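Local coordinates for putative aldolase (Bacteroides vulgatus ATCC 8482, PDB 3DXI), which is of unknown function but folds as a TIM barrel of the HMGL-like family, at residues 17-22 / 222-227; 8-13 / 27-32; 41-46 / 63-68; 76-81 / 95-100; 104-109 / 121-126. All coordinates share one frame; numbering follows the deposited sequence.

Interaction 1 (17-22 / 222-227); sequences TNWDFN and MGRGAG
Phe21 and Met222, modelled as selenomethionine, form the packed half of this contact between two loops. They reach toward each other from opposite directions, and the methyl CE of Met222 arrives at the edge of the phenyl ring, near its plane, 4.2 Å from Phe21 CE1. The Met222 chain is stretched out, with CG anti to the backbone N (chi1 -174°) and the bonds beyond it extended, which carries CE to the ring edge. Both residues are buried, and Leu261 and Phe258 of helix 248-265 add to the apolar surroundings. One face of the Phe21 ring carries Thr17 OG1, which lies 3.7 Å above the plane toward the rim and donates to Asp20 O at 2.9 Å, a side-chain bond within the type I' turn from Thr17 to Asp20, which is closed by Asp20 N to Thr17 O at 3.0 Å. In the barrel these are the loops that follow the first and the last strand, so the contact spans the seam where the closed sheet meets itself. The second half is looser and partly exposed. Arg224 NH2 lies at the edge of the Trp19 indole, 3.9 Å from CZ2, with guanidinium and ring planes turned 48° apart; the two side chains touch without stacking. The polar end of Trp19 is engaged elsewhere, since NE1 bonds to Arg11 O, while Tyr45 meets the indole nearly at right angles and Arg224 also touches Asp12.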
# COMPACT_ATOMS: atom_id res chain seq x y z
N THR A 17 1.55 -13.43 -19.29
CA THR A 17 1.07 -13.75 -20.63
C THR A 17 2.14 -14.24 -21.60
O THR A 17 1.92 -14.23 -22.81
CB THR A 17 0.41 -12.52 -21.25
OG1 THR A 17 1.40 -11.51 -21.44
CG2 THR A 17 -0.68 -11.98 -20.32
N ASN A 18 3.28 -14.67 -21.07
CA ASN A 18 4.39 -15.12 -21.90
C ASN A 18 4.89 -13.93 -22.70
O ASN A 18 5.45 -14.10 -23.79
CB ASN A 18 3.97 -16.22 -22.87
CG ASN A 18 3.46 -17.45 -22.17
OD1 ASN A 18 4.04 -17.91 -21.19
ND2 ASN A 18 2.38 -18.02 -22.69
N TRP A 19 4.67 -12.73 -22.17
CA TRP A 19 5.09 -11.50 -22.84
C TRP A 19 4.36 -11.29 -24.17
O TRP A 19 4.86 -10.61 -25.07
CB TRP A 19 6.60 -11.50 -23.05
CG TRP A 19 7.34 -11.19 -21.78
CD1 TRP A 19 7.62 -9.95 -21.28
CD2 TRP A 19 7.77 -12.13 -20.78
NE1 TRP A 19 8.19 -10.06 -20.03
CE2 TRP A 19 8.29 -11.38 -19.70
CE3 TRP A 19 7.76 -13.53 -20.70
CZ2 TRP A 19 8.80 -11.99 -18.55
CZ3 TRP A 19 8.26 -14.13 -19.55
CH2 TRP A 19 8.78 -13.37 -18.49
N ASP A 20 3.18 -11.88 -24.29
CA ASP A 20 2.38 -11.69 -25.49
C ASP A 20 1.33 -10.66 -25.16
O ASP A 20 0.67 -10.73 -24.13
CB ASP A 20 1.70 -12.99 -25.93
CG ASP A 20 2.64 -13.91 -26.70
OD1 ASP A 20 3.29 -13.42 -27.66
OD2 ASP A 20 2.72 -15.11 -26.36
N PHE A 21 1.21 -9.67 -26.04
CA PHE A 21 0.24 -8.60 -25.89
C PHE A 21 -0.22 -8.29 -27.29
O PHE A 21 0.60 -8.03 -28.17
CB PHE A 21 0.88 -7.36 -25.26
CG PHE A 21 1.22 -7.52 -23.80
CD1 PHE A 21 0.21 -7.60 -22.84
CD2 PHE A 21 2.55 -7.58 -23.39
CE1 PHE A 21 0.53 -7.73 -21.49
CE2 PHE A 21 2.87 -7.71 -22.04
CZ PHE A 21 1.86 -7.79 -21.09
N ASN A 22 -1.53 -8.33 -27.51
CA ASN A 22 -2.11 -8.05 -28.81
C ASN A 22 -1.97 -6.56 -29.12
O ASN A 22 -1.91 -5.73 -28.20
CB ASN A 22 -3.57 -8.49 -28.81
CG ASN A 22 -3.72 -10.00 -28.61
OD1 ASN A 22 -4.67 -10.48 -27.98
ND2 ASN A 22 -2.77 -10.76 -29.16
N MSE A 222 1.21 -3.97 -12.20
CA MSE A 222 1.42 -5.25 -12.89
C MSE A 222 2.87 -5.69 -12.82
O MSE A 222 3.79 -4.95 -13.18
CB MSE A 222 0.97 -5.14 -14.35
CG MSE A 222 1.01 -6.46 -15.12
SE MSE A 222 0.37 -6.25 -16.94
CE MSE A 222 -0.07 -8.10 -17.35
N GLY A 223 3.06 -6.92 -12.35
CA GLY A 223 4.38 -7.49 -12.20
C GLY A 223 4.20 -8.82 -11.49
O GLY A 223 3.13 -9.07 -10.94
N ARG A 224 5.21 -9.67 -11.50
CA ARG A 224 5.07 -10.97 -10.85
C ARG A 224 4.88 -10.83 -9.34
O ARG A 224 5.39 -9.90 -8.71
CB ARG A 224 6.27 -11.87 -11.17
CG ARG A 224 7.63 -11.26 -10.87
CD ARG A 224 8.76 -12.24 -11.21
NE ARG A 224 8.88 -12.51 -12.64
CZ ARG A 224 9.60 -11.77 -13.49
NH1 ARG A 224 10.26 -10.71 -13.05
NH2 ARG A 224 9.66 -12.10 -14.77
N GLY A 225 4.13 -11.77 -8.76
CA GLY A 225 3.88 -11.76 -7.33
C GLY A 225 3.13 -10.54 -6.83
O GLY A 225 2.04 -10.22 -7.33
N ALA A 226 3.71 -9.87 -5.85
CA ALA A 226 3.11 -8.68 -5.25
C ALA A 226 3.13 -7.49 -6.20
O ALA A 226 2.45 -6.49 -5.98
CB ALA A 226 3.82 -8.33 -3.95
N GLY A 227 3.93 -7.60 -7.25
CA GLY A 227 3.99 -6.53 -8.23
C GLY A 227 4.85 -5.33 -7.90
O GLY A 227 5.65 -5.36 -6.96

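Interaction 2 (8-13 / 27-32); sequences CTLRDG and DAYILA
Tyr29 supplies about half of the buried surface, its ring lying across Leu10 and Thr9 of the short helix 9-13, which both approach from the same side of the ring plane. Leu10 comes over this face near CD2 and CE2: its CG sits 4.0 Å above the plane toward the rim, and CD1 approaches Tyr29 CD2 at 3.8 Å. Thr9 meets the ring obliquely, with CB and OG1 each 3.9 Å from Tyr29 CE1. Because CG of Tyr29 stands anti to its backbone N (chi1 170°), the phenol extends from helix 23-34 toward the small helix. A water couples the two elements, accepting from Leu10 N at 3.0 Å and donating to Tyr29 OH at 2.8 Å. The hydroxyls of Tyr29 and Thr9 both also bond to Asp7 OD1, which helps fix their places. Strand 4-7, the short helix in the loop after it, and the outer helix 23-34 thus make up the first beta-alpha unit of a TIM barrel.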
# COMPACT_ATOMS: atom_id res chain seq x y z
N CYS A 8 7.42 0.36 -16.88
CA CYS A 8 7.85 -0.91 -17.43
C CYS A 8 6.76 -1.98 -17.42
O CYS A 8 7.04 -3.16 -17.25
CB CYS A 8 9.10 -1.42 -16.69
SG CYS A 8 8.96 -1.48 -14.87
N THR A 9 5.52 -1.54 -17.61
CA THR A 9 4.37 -2.45 -17.61
C THR A 9 4.53 -3.70 -18.48
O THR A 9 4.43 -4.82 -17.99
CB THR A 9 3.09 -1.70 -18.06
OG1 THR A 9 2.89 -0.54 -17.25
CG2 THR A 9 1.87 -2.61 -17.93
N LEU A 10 4.80 -3.51 -19.77
CA LEU A 10 4.94 -4.64 -20.70
C LEU A 10 6.11 -5.58 -20.41
O LEU A 10 5.98 -6.80 -20.55
CB LEU A 10 5.05 -4.14 -22.14
CG LEU A 10 3.89 -3.29 -22.67
CD1 LEU A 10 4.12 -2.96 -24.13
CD2 LEU A 10 2.57 -4.05 -22.49
N ARG A 11 7.24 -5.01 -20.01
CA ARG A 11 8.43 -5.81 -19.72
C ARG A 11 8.29 -6.62 -18.44
O ARG A 11 8.60 -7.81 -18.40
CB ARG A 11 9.66 -4.88 -19.61
CG ARG A 11 11.00 -5.60 -19.47
CD ARG A 11 11.29 -6.04 -18.04
NE ARG A 11 11.55 -4.90 -17.15
CZ ARG A 11 11.83 -5.02 -15.85
NH1 ARG A 11 11.90 -6.22 -15.29
NH2 ARG A 11 12.06 -3.94 -15.12
N ASP A 12 7.80 -5.96 -17.39
CA ASP A 12 7.63 -6.59 -16.09
C ASP A 12 6.32 -7.34 -15.93
O ASP A 12 6.24 -8.31 -15.17
CB ASP A 12 7.75 -5.51 -15.02
CG ASP A 12 8.70 -5.90 -13.91
OD1 ASP A 12 9.55 -6.79 -14.13
OD2 ASP A 12 8.61 -5.30 -12.83
N GLY A 13 5.29 -6.92 -16.66
CA GLY A 13 4.01 -7.59 -16.56
C GLY A 13 3.83 -8.76 -17.52
O GLY A 13 2.91 -9.56 -17.36
N ASP A 27 -1.06 -0.73 -28.59
CA ASP A 27 -1.29 0.61 -29.12
C ASP A 27 -1.95 1.53 -28.09
O ASP A 27 -1.58 2.70 -27.97
CB ASP A 27 -2.16 0.57 -30.38
CG ASP A 27 -1.39 0.11 -31.60
OD1 ASP A 27 -0.15 0.08 -31.54
OD2 ASP A 27 -2.03 -0.22 -32.62
N ALA A 28 -2.94 1.01 -27.37
CA ALA A 28 -3.61 1.80 -26.34
C ALA A 28 -2.55 2.24 -25.31
O ALA A 28 -2.51 3.40 -24.90
CB ALA A 28 -4.69 0.97 -25.67
N TYR A 29 -1.70 1.29 -24.91
CA TYR A 29 -0.64 1.58 -23.94
C TYR A 29 0.29 2.68 -24.46
O TYR A 29 0.44 3.71 -23.82
CB TYR A 29 0.18 0.31 -23.65
CG TYR A 29 1.45 0.56 -22.85
CD1 TYR A 29 1.40 0.86 -21.49
CD2 TYR A 29 2.70 0.51 -23.47
CE1 TYR A 29 2.56 1.11 -20.76
CE2 TYR A 29 3.87 0.75 -22.75
CZ TYR A 29 3.80 1.06 -21.40
OH TYR A 29 4.95 1.28 -20.69
N ILE A 30 0.90 2.45 -25.62
CA ILE A 30 1.83 3.44 -26.19
C ILE A 30 1.21 4.83 -26.32
O ILE A 30 1.85 5.83 -25.99
CB ILE A 30 2.34 2.98 -27.58
CG1 ILE A 30 3.16 1.69 -27.45
CG2 ILE A 30 3.19 4.08 -28.21
CD1 ILE A 30 4.50 1.86 -26.73
N LEU A 31 -0.03 4.90 -26.79
CA LEU A 31 -0.69 6.20 -26.96
C LEU A 31 -1.03 6.87 -25.62
O LEU A 31 -0.97 8.09 -25.50
CB LEU A 31 -1.95 6.05 -27.81
CG LEU A 31 -1.66 5.65 -29.26
CD1 LEU A 31 -2.95 5.39 -30.01
CD2 LEU A 31 -0.85 6.76 -29.94
N ALA A 32 -1.38 6.07 -24.62
CA ALA A 32 -1.69 6.62 -23.30
C ALA A 32 -0.41 7.21 -22.71
O ALA A 32 -0.44 8.28 -22.11
CB ALA A 32 -2.22 5.53 -22.38
O HOH W 1 6.19 -1.25 -21.07

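Interaction 3 (41-46 / 63-68); sequences LEVGYR and SVLKHL
In the second beta-alpha unit of the TIM barrel, Val43 on the outer side of strand 40-45 packs against Leu65 and Leu68 of helix 62-71. The contact is wholly apolar and buried. Leu68 reaches for Val43 tip to tip, and its CD1 settles against the fork of the valine, 4.1 Å from CG1 and 4.1 Å from CG2. Leu65, one helical turn earlier, adds CD2 at 4.2 Å from Val43 CG2, so this one methyl meets both leucines. Val43 chi1 of -57° sets CG1 beside the backbone N and leaves CG2 between the N and the carbonyl carbon, which spreads the fork toward the helix. The strand is irregular here: Val43 has nearly helical backbone angles (phi -85°, psi -13°), and Gly44, rather than Val43, offers its carbonyl O to Met79 N. The extra residue gives the strand a local bulge beside strand 75-81, and the backbone angles of Gly44 are ones that call for glycine. On the inner side of the same strand, Glu42 forms salt bridges with Arg11 and Arg105. Farther out, Leu68 also touches Val26 and Ile30 of helix 23-34, while Leu65 leans on Thr60 and on Ile97 in the loop before strand 103-108; helix 62-71 therefore sits between the preceding helix and the following loop, over its own strand.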
# COMPACT_ATOMS: atom_id res chain seq x y z
N LEU A 41 9.80 4.39 -21.42
CA LEU A 41 8.94 3.22 -21.51
C LEU A 41 9.82 2.01 -21.83
O LEU A 41 10.43 1.95 -22.90
CB LEU A 41 7.91 3.39 -22.64
CG LEU A 41 7.08 4.67 -22.72
CD1 LEU A 41 6.14 4.57 -23.91
CD2 LEU A 41 6.28 4.87 -21.43
N GLU A 42 9.92 1.08 -20.89
CA GLU A 42 10.70 -0.13 -21.11
C GLU A 42 9.65 -1.14 -21.56
O GLU A 42 8.90 -1.69 -20.75
CB GLU A 42 11.36 -0.58 -19.81
CG GLU A 42 12.24 -1.79 -19.97
CD GLU A 42 13.01 -2.06 -18.71
OE1 GLU A 42 12.36 -2.25 -17.66
OE2 GLU A 42 14.26 -2.09 -18.77
N VAL A 43 9.62 -1.38 -22.86
CA VAL A 43 8.63 -2.24 -23.48
C VAL A 43 8.87 -3.74 -23.53
O VAL A 43 7.96 -4.51 -23.84
CB VAL A 43 8.35 -1.75 -24.92
CG1 VAL A 43 7.92 -0.28 -24.88
CG2 VAL A 43 9.61 -1.91 -25.77
N GLY A 44 10.09 -4.18 -23.23
CA GLY A 44 10.36 -5.60 -23.26
C GLY A 44 11.81 -6.00 -23.21
O GLY A 44 12.69 -5.17 -22.97
N TYR A 45 12.05 -7.28 -23.44
CA TYR A 45 13.39 -7.86 -23.43
C TYR A 45 13.86 -8.15 -24.84
O TYR A 45 13.06 -8.19 -25.79
CB TYR A 45 13.38 -9.20 -22.68
CG TYR A 45 13.15 -9.14 -21.19
CD1 TYR A 45 14.22 -8.96 -20.31
CD2 TYR A 45 11.87 -9.26 -20.65
CE1 TYR A 45 14.02 -8.92 -18.93
CE2 TYR A 45 11.65 -9.22 -19.26
CZ TYR A 45 12.74 -9.04 -18.41
OH TYR A 45 12.55 -8.99 -17.06
N ARG A 46 15.17 -8.33 -24.97
CA ARG A 46 15.80 -8.74 -26.21
C ARG A 46 16.45 -10.04 -25.68
O ARG A 46 17.06 -10.03 -24.62
CB ARG A 46 16.87 -7.75 -26.68
CG ARG A 46 16.32 -6.52 -27.43
CD ARG A 46 15.70 -6.87 -28.78
NE ARG A 46 16.69 -7.12 -29.83
CZ ARG A 46 16.39 -7.46 -31.09
NH1 ARG A 46 15.12 -7.58 -31.46
NH2 ARG A 46 17.36 -7.69 -31.97
N SER A 63 10.46 -5.32 -36.13
CA SER A 63 9.18 -4.92 -36.71
C SER A 63 8.31 -4.21 -35.68
O SER A 63 7.70 -3.19 -35.98
CB SER A 63 8.44 -6.14 -37.29
OG SER A 63 8.21 -7.13 -36.30
N VAL A 64 8.26 -4.75 -34.47
CA VAL A 64 7.46 -4.14 -33.41
C VAL A 64 8.05 -2.80 -32.97
O VAL A 64 7.32 -1.82 -32.81
CB VAL A 64 7.36 -5.08 -32.18
CG1 VAL A 64 6.65 -4.36 -31.03
CG2 VAL A 64 6.60 -6.34 -32.55
N LEU A 65 9.36 -2.75 -32.80
CA LEU A 65 10.02 -1.53 -32.38
C LEU A 65 9.86 -0.37 -33.37
O LEU A 65 9.76 0.79 -32.96
CB LEU A 65 11.51 -1.80 -32.10
CG LEU A 65 11.77 -2.67 -30.86
CD1 LEU A 65 13.22 -3.05 -30.77
CD2 LEU A 65 11.34 -1.91 -29.60
N LYS A 66 9.83 -0.67 -34.66
CA LYS A 66 9.65 0.37 -35.67
C LYS A 66 8.29 1.03 -35.52
O LYS A 66 8.15 2.24 -35.67
CB LYS A 66 9.77 -0.20 -37.08
CG LYS A 66 11.18 -0.54 -37.51
CD LYS A 66 11.19 -1.08 -38.93
CE LYS A 66 12.60 -1.36 -39.41
NZ LYS A 66 12.60 -1.88 -40.80
N HIS A 67 7.28 0.21 -35.23
CA HIS A 67 5.91 0.68 -35.04
C HIS A 67 5.82 1.54 -33.77
O HIS A 67 5.31 2.66 -33.79
CB HIS A 67 4.97 -0.52 -34.92
CG HIS A 67 3.56 -0.15 -34.57
ND1 HIS A 67 2.79 0.67 -35.35
CD2 HIS A 67 2.79 -0.50 -33.51
CE1 HIS A 67 1.59 0.82 -34.79
NE2 HIS A 67 1.57 0.11 -33.67
N LEU A 68 6.32 1.01 -32.66
CA LEU A 68 6.30 1.72 -31.39
C LEU A 68 7.06 3.04 -31.49
O LEU A 68 6.62 4.07 -30.97
CB LEU A 68 6.91 0.86 -30.28
CG LEU A 68 6.25 -0.50 -30.01
CD1 LEU A 68 6.89 -1.12 -28.78
CD2 LEU A 68 4.75 -0.33 -29.80

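Interaction 4 (76-81 / 95-100); sequences IAIMLN and LPIIGL
Ile76 meets the one flat group that takes part in this contact, the peptide carbonyl of Leu100. Its CB stands 4.2 Å from Leu100 O, on the oxygen side of the carbonyl, at a C=O...CB angle of about 141°. No aromatic ring is involved. Leu100 touches through its backbone, because its side chain turns off toward Val62 of helix 62-71; the far part of Ile76 likewise leaves the contact, toward Leu41 and Arg69. The apolar half lies two residues farther along the strand, where Ile78 and Ile97 run at a slant to each other and Ile97 CD1 comes to 4.1 Å from Ile78 CG1. Ile97 is extended beyond CG1 (chi2 -179°), which brings CD1 to the strand. Strand 75-81 and this loop belong to the third beta-alpha unit of the barrel, and the loop is the return from helix 90-94 into strand 103-108. It turns tightly, with Leu100 N bonded to Ile97 O at 3.0 Å. The backbone angles of Ile98 and Gly99 are those of a type II turn, with glycine at the position of positive phi. Just after the turn, Asp102 accepts from the backbone N of Ile76 through its carboxylate. Arg46 also touches Ile97, and Ile78 packs on Ile104 of the next strand.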
# COMPACT_ATOMS: atom_id res chain seq x y z
N ILE A 76 12.41 5.10 -25.50
CA ILE A 76 12.14 3.67 -25.43
C ILE A 76 13.34 2.88 -24.92
O ILE A 76 14.48 3.15 -25.28
CB ILE A 76 11.74 3.13 -26.82
CG1 ILE A 76 10.52 3.87 -27.35
CG2 ILE A 76 11.46 1.63 -26.74
CD1 ILE A 76 9.26 3.64 -26.55
N ALA A 77 13.06 1.90 -24.08
CA ALA A 77 14.11 1.05 -23.54
C ALA A 77 13.71 -0.41 -23.61
O ALA A 77 12.52 -0.74 -23.67
CB ALA A 77 14.39 1.43 -22.08
N ILE A 78 14.71 -1.28 -23.63
CA ILE A 78 14.49 -2.72 -23.59
C ILE A 78 15.48 -3.20 -22.54
O ILE A 78 16.43 -2.49 -22.20
CB ILE A 78 14.76 -3.43 -24.96
CG1 ILE A 78 16.24 -3.35 -25.34
CG2 ILE A 78 13.85 -2.84 -26.05
CD1 ILE A 78 17.08 -4.46 -24.74
N MSE A 79 15.26 -4.40 -22.02
CA MSE A 79 16.15 -4.93 -20.99
C MSE A 79 16.87 -6.20 -21.43
O MSE A 79 16.34 -6.98 -22.23
CB MSE A 79 15.35 -5.19 -19.71
CG MSE A 79 16.12 -5.93 -18.63
SE MSE A 79 15.15 -5.99 -16.95
CE MSE A 79 15.73 -4.27 -16.25
N LEU A 80 18.07 -6.38 -20.90
CA LEU A 80 18.90 -7.55 -21.16
C LEU A 80 19.25 -8.16 -19.81
O LEU A 80 19.57 -7.44 -18.87
CB LEU A 80 20.20 -7.17 -21.85
CG LEU A 80 20.22 -6.64 -23.29
CD1 LEU A 80 21.65 -6.28 -23.67
CD2 LEU A 80 19.66 -7.70 -24.23
N ASN A 81 19.18 -9.49 -19.71
CA ASN A 81 19.55 -10.17 -18.48
C ASN A 81 21.06 -10.43 -18.57
O ASN A 81 21.51 -11.21 -19.40
CB ASN A 81 18.79 -11.49 -18.35
CG ASN A 81 17.31 -11.30 -18.01
OD1 ASN A 81 16.46 -12.08 -18.44
ND2 ASN A 81 17.01 -10.28 -17.22
N LEU A 95 22.48 -4.64 -32.28
CA LEU A 95 22.78 -4.04 -33.57
C LEU A 95 21.52 -3.79 -34.41
O LEU A 95 21.36 -2.73 -35.01
CB LEU A 95 23.76 -4.92 -34.34
CG LEU A 95 24.78 -4.24 -35.25
CD1 LEU A 95 25.70 -3.35 -34.42
CD2 LEU A 95 25.58 -5.30 -35.99
N PRO A 96 20.59 -4.77 -34.46
CA PRO A 96 19.38 -4.56 -35.26
C PRO A 96 18.45 -3.46 -34.77
O PRO A 96 17.60 -2.99 -35.52
CB PRO A 96 18.70 -5.93 -35.23
CG PRO A 96 19.86 -6.89 -35.04
CD PRO A 96 20.69 -6.17 -34.01
N ILE A 97 18.61 -3.03 -33.52
CA ILE A 97 17.72 -2.02 -32.97
C ILE A 97 18.31 -0.62 -32.78
O ILE A 97 17.71 0.22 -32.12
CB ILE A 97 17.10 -2.48 -31.62
CG1 ILE A 97 18.19 -2.54 -30.54
CG2 ILE A 97 16.45 -3.85 -31.77
CD1 ILE A 97 17.68 -3.01 -29.18
N ILE A 98 19.47 -0.36 -33.36
CA ILE A 98 20.06 0.97 -33.22
C ILE A 98 19.08 1.98 -33.81
O ILE A 98 18.42 1.71 -34.81
CB ILE A 98 21.41 1.07 -33.96
CG1 ILE A 98 21.27 0.51 -35.38
CG2 ILE A 98 22.48 0.31 -33.20
CD1 ILE A 98 22.56 0.54 -36.19
N GLY A 99 18.95 3.13 -33.15
CA GLY A 99 18.04 4.15 -33.63
C GLY A 99 16.59 3.92 -33.26
O GLY A 99 15.78 4.86 -33.28
N LEU A 100 16.24 2.69 -32.90
CA LEU A 100 14.86 2.38 -32.53
C LEU A 100 14.67 2.42 -31.02
O LEU A 100 13.58 2.72 -30.52
CB LEU A 100 14.47 1.00 -33.07
CG LEU A 100 14.53 0.85 -34.59
CD1 LEU A 100 14.18 -0.58 -34.99
CD2 LEU A 100 13.58 1.84 -35.24

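Interaction 5 (104-109 / 121-126); sequences IRIAID and KAIKTM
Ile123 fits against Ile104 and Ile106, using both of its branches. Its CD1 is shared, meeting Ile106 CD1 tip to tip at 3.8 Å and Ile104 CG2 at 3.9 Å. The other branch, CG2, lies 3.9 Å from Ile104 CG1 and 4.0 Å from Ile104 CB, so Ile104 is met at CB and at both branches, CG1 and CG2, while Ile106 touches through CD1 alone. The reach of CD1 follows from the extended chain of Ile123 (chi2 176°), and all three isoleucines hold CG1 beside the backbone N. Ile104 and Ile106 are two residues apart on an extended strand and therefore face the helix together; Arg105 between them turns the other way, into the barrel, where it forms a salt bridge with Asp216. After Ile123, Met126 N bonds to Ile123 O at 3.1 Å, and Thr125 OG1 donates to Ala122 O at 2.6 Å, tilted 23° from the carbonyl plane. These bonds hold the backbone just after Ile123. The contact joins the strand and helix of the beta-alpha-beta crossover from strand 103-108 through helix 113-124 to strand 129-134. Val130 of that last strand also touches Ile123, Leu94 of helix 90-94 packs on both Ile104 and Ile123, and Leu80 of strand 75-81 also touches Ile104.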
# COMPACT_ATOMS: atom_id res chain seq x y z
N ILE A 104 19.31 0.82 -23.08
CA ILE A 104 19.42 -0.61 -22.86
C ILE A 104 19.64 -0.77 -21.37
O ILE A 104 20.66 -0.32 -20.83
CB ILE A 104 20.64 -1.21 -23.60
CG1 ILE A 104 20.58 -0.87 -25.09
CG2 ILE A 104 20.68 -2.71 -23.38
CD1 ILE A 104 19.34 -1.39 -25.81
N ARG A 105 18.68 -1.38 -20.68
CA ARG A 105 18.83 -1.59 -19.25
C ARG A 105 19.32 -3.01 -19.04
O ARG A 105 18.93 -3.92 -19.77
CB ARG A 105 17.51 -1.40 -18.52
CG ARG A 105 16.96 -0.00 -18.61
CD ARG A 105 15.64 0.02 -17.89
NE ARG A 105 15.73 0.67 -16.60
CZ ARG A 105 14.83 0.53 -15.63
NH1 ARG A 105 13.77 -0.26 -15.80
NH2 ARG A 105 14.96 1.22 -14.52
N ILE A 106 20.18 -3.19 -18.05
CA ILE A 106 20.75 -4.50 -17.76
C ILE A 106 20.34 -4.98 -16.38
O ILE A 106 20.56 -4.29 -15.39
CB ILE A 106 22.30 -4.43 -17.81
CG1 ILE A 106 22.73 -3.77 -19.13
CG2 ILE A 106 22.89 -5.82 -17.67
CD1 ILE A 106 24.21 -3.46 -19.22
N ALA A 107 19.72 -6.16 -16.31
CA ALA A 107 19.32 -6.72 -15.02
C ALA A 107 20.58 -7.37 -14.48
O ALA A 107 21.08 -8.34 -15.05
CB ALA A 107 18.22 -7.77 -15.20
N ILE A 108 21.09 -6.82 -13.38
CA ILE A 108 22.34 -7.29 -12.79
C ILE A 108 22.30 -7.75 -11.34
O ILE A 108 21.69 -7.10 -10.48
CB ILE A 108 23.40 -6.17 -12.87
CG1 ILE A 108 23.49 -5.63 -14.30
CG2 ILE A 108 24.75 -6.69 -12.40
CD1 ILE A 108 24.27 -4.34 -14.42
N ASP A 109 22.97 -8.87 -11.07
CA ASP A 109 23.09 -9.38 -9.71
C ASP A 109 24.40 -8.72 -9.26
O ASP A 109 25.43 -8.87 -9.92
CB ASP A 109 23.27 -10.91 -9.72
CG ASP A 109 23.48 -11.48 -8.32
OD1 ASP A 109 24.15 -10.83 -7.49
OD2 ASP A 109 22.98 -12.59 -8.05
N LYS A 121 30.12 -1.22 -21.14
CA LYS A 121 31.11 -0.50 -21.93
C LYS A 121 30.91 -0.77 -23.41
O LYS A 121 30.94 0.15 -24.23
CB LYS A 121 32.52 -0.93 -21.50
CG LYS A 121 33.61 0.04 -21.89
CD LYS A 121 34.86 -0.22 -21.05
CE LYS A 121 35.88 0.89 -21.21
NZ LYS A 121 36.96 0.79 -20.18
N ALA A 122 30.69 -2.04 -23.76
CA ALA A 122 30.47 -2.41 -25.16
C ALA A 122 29.16 -1.82 -25.71
O ALA A 122 29.11 -1.36 -26.85
CB ALA A 122 30.45 -3.94 -25.29
N ILE A 123 28.11 -1.83 -24.89
CA ILE A 123 26.82 -1.28 -25.32
C ILE A 123 26.94 0.22 -25.57
O ILE A 123 26.31 0.76 -26.48
CB ILE A 123 25.73 -1.52 -24.24
CG1 ILE A 123 25.45 -3.02 -24.09
CG2 ILE A 123 24.46 -0.78 -24.62
CD1 ILE A 123 24.46 -3.35 -22.98
N LYS A 124 27.78 0.88 -24.78
CA LYS A 124 27.96 2.32 -24.92
C LYS A 124 28.60 2.71 -26.25
O LYS A 124 28.31 3.78 -26.80
CB LYS A 124 28.80 2.86 -23.76
CG LYS A 124 28.47 4.29 -23.41
CD LYS A 124 27.06 4.39 -22.85
CE LYS A 124 26.60 5.84 -22.78
NZ LYS A 124 27.59 6.65 -22.03
N THR A 125 29.48 1.86 -26.78
CA THR A 125 30.12 2.15 -28.06
C THR A 125 29.13 2.02 -29.22
O THR A 125 29.41 2.46 -30.34
CB THR A 125 31.33 1.22 -28.32
OG1 THR A 125 30.90 -0.14 -28.34
CG2 THR A 125 32.38 1.38 -27.23
N MSE A 126 27.97 1.43 -28.95
CA MSE A 126 26.95 1.27 -29.98
C MSE A 126 26.01 2.47 -30.03
O MSE A 126 25.10 2.54 -30.86
CB MSE A 126 26.18 -0.04 -29.77
CG MSE A 126 27.05 -1.29 -29.95
SE MSE A 126 26.15 -3.00 -29.69
CE MSE A 126 25.04 -2.98 -31.26

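In the fold
From the N terminus, the 8-13 and 27-32 pair closes the first short loop, and interactions 3, 4 and 5 then close theirs in series as the chain winds through successive beta-alpha units. Interaction 1 is long-range: it starts between the segments of interaction 2, so the two cross, and it returns after the last strand, enclosing interactions 3 to 5. Interactions 3, 4 and 5 are joined through the sheet, where strands 40-45, 75-81 and 103-108 are neighbours. Interactions 2, 3 and 5 also meet inside the barrel, through charged side chains.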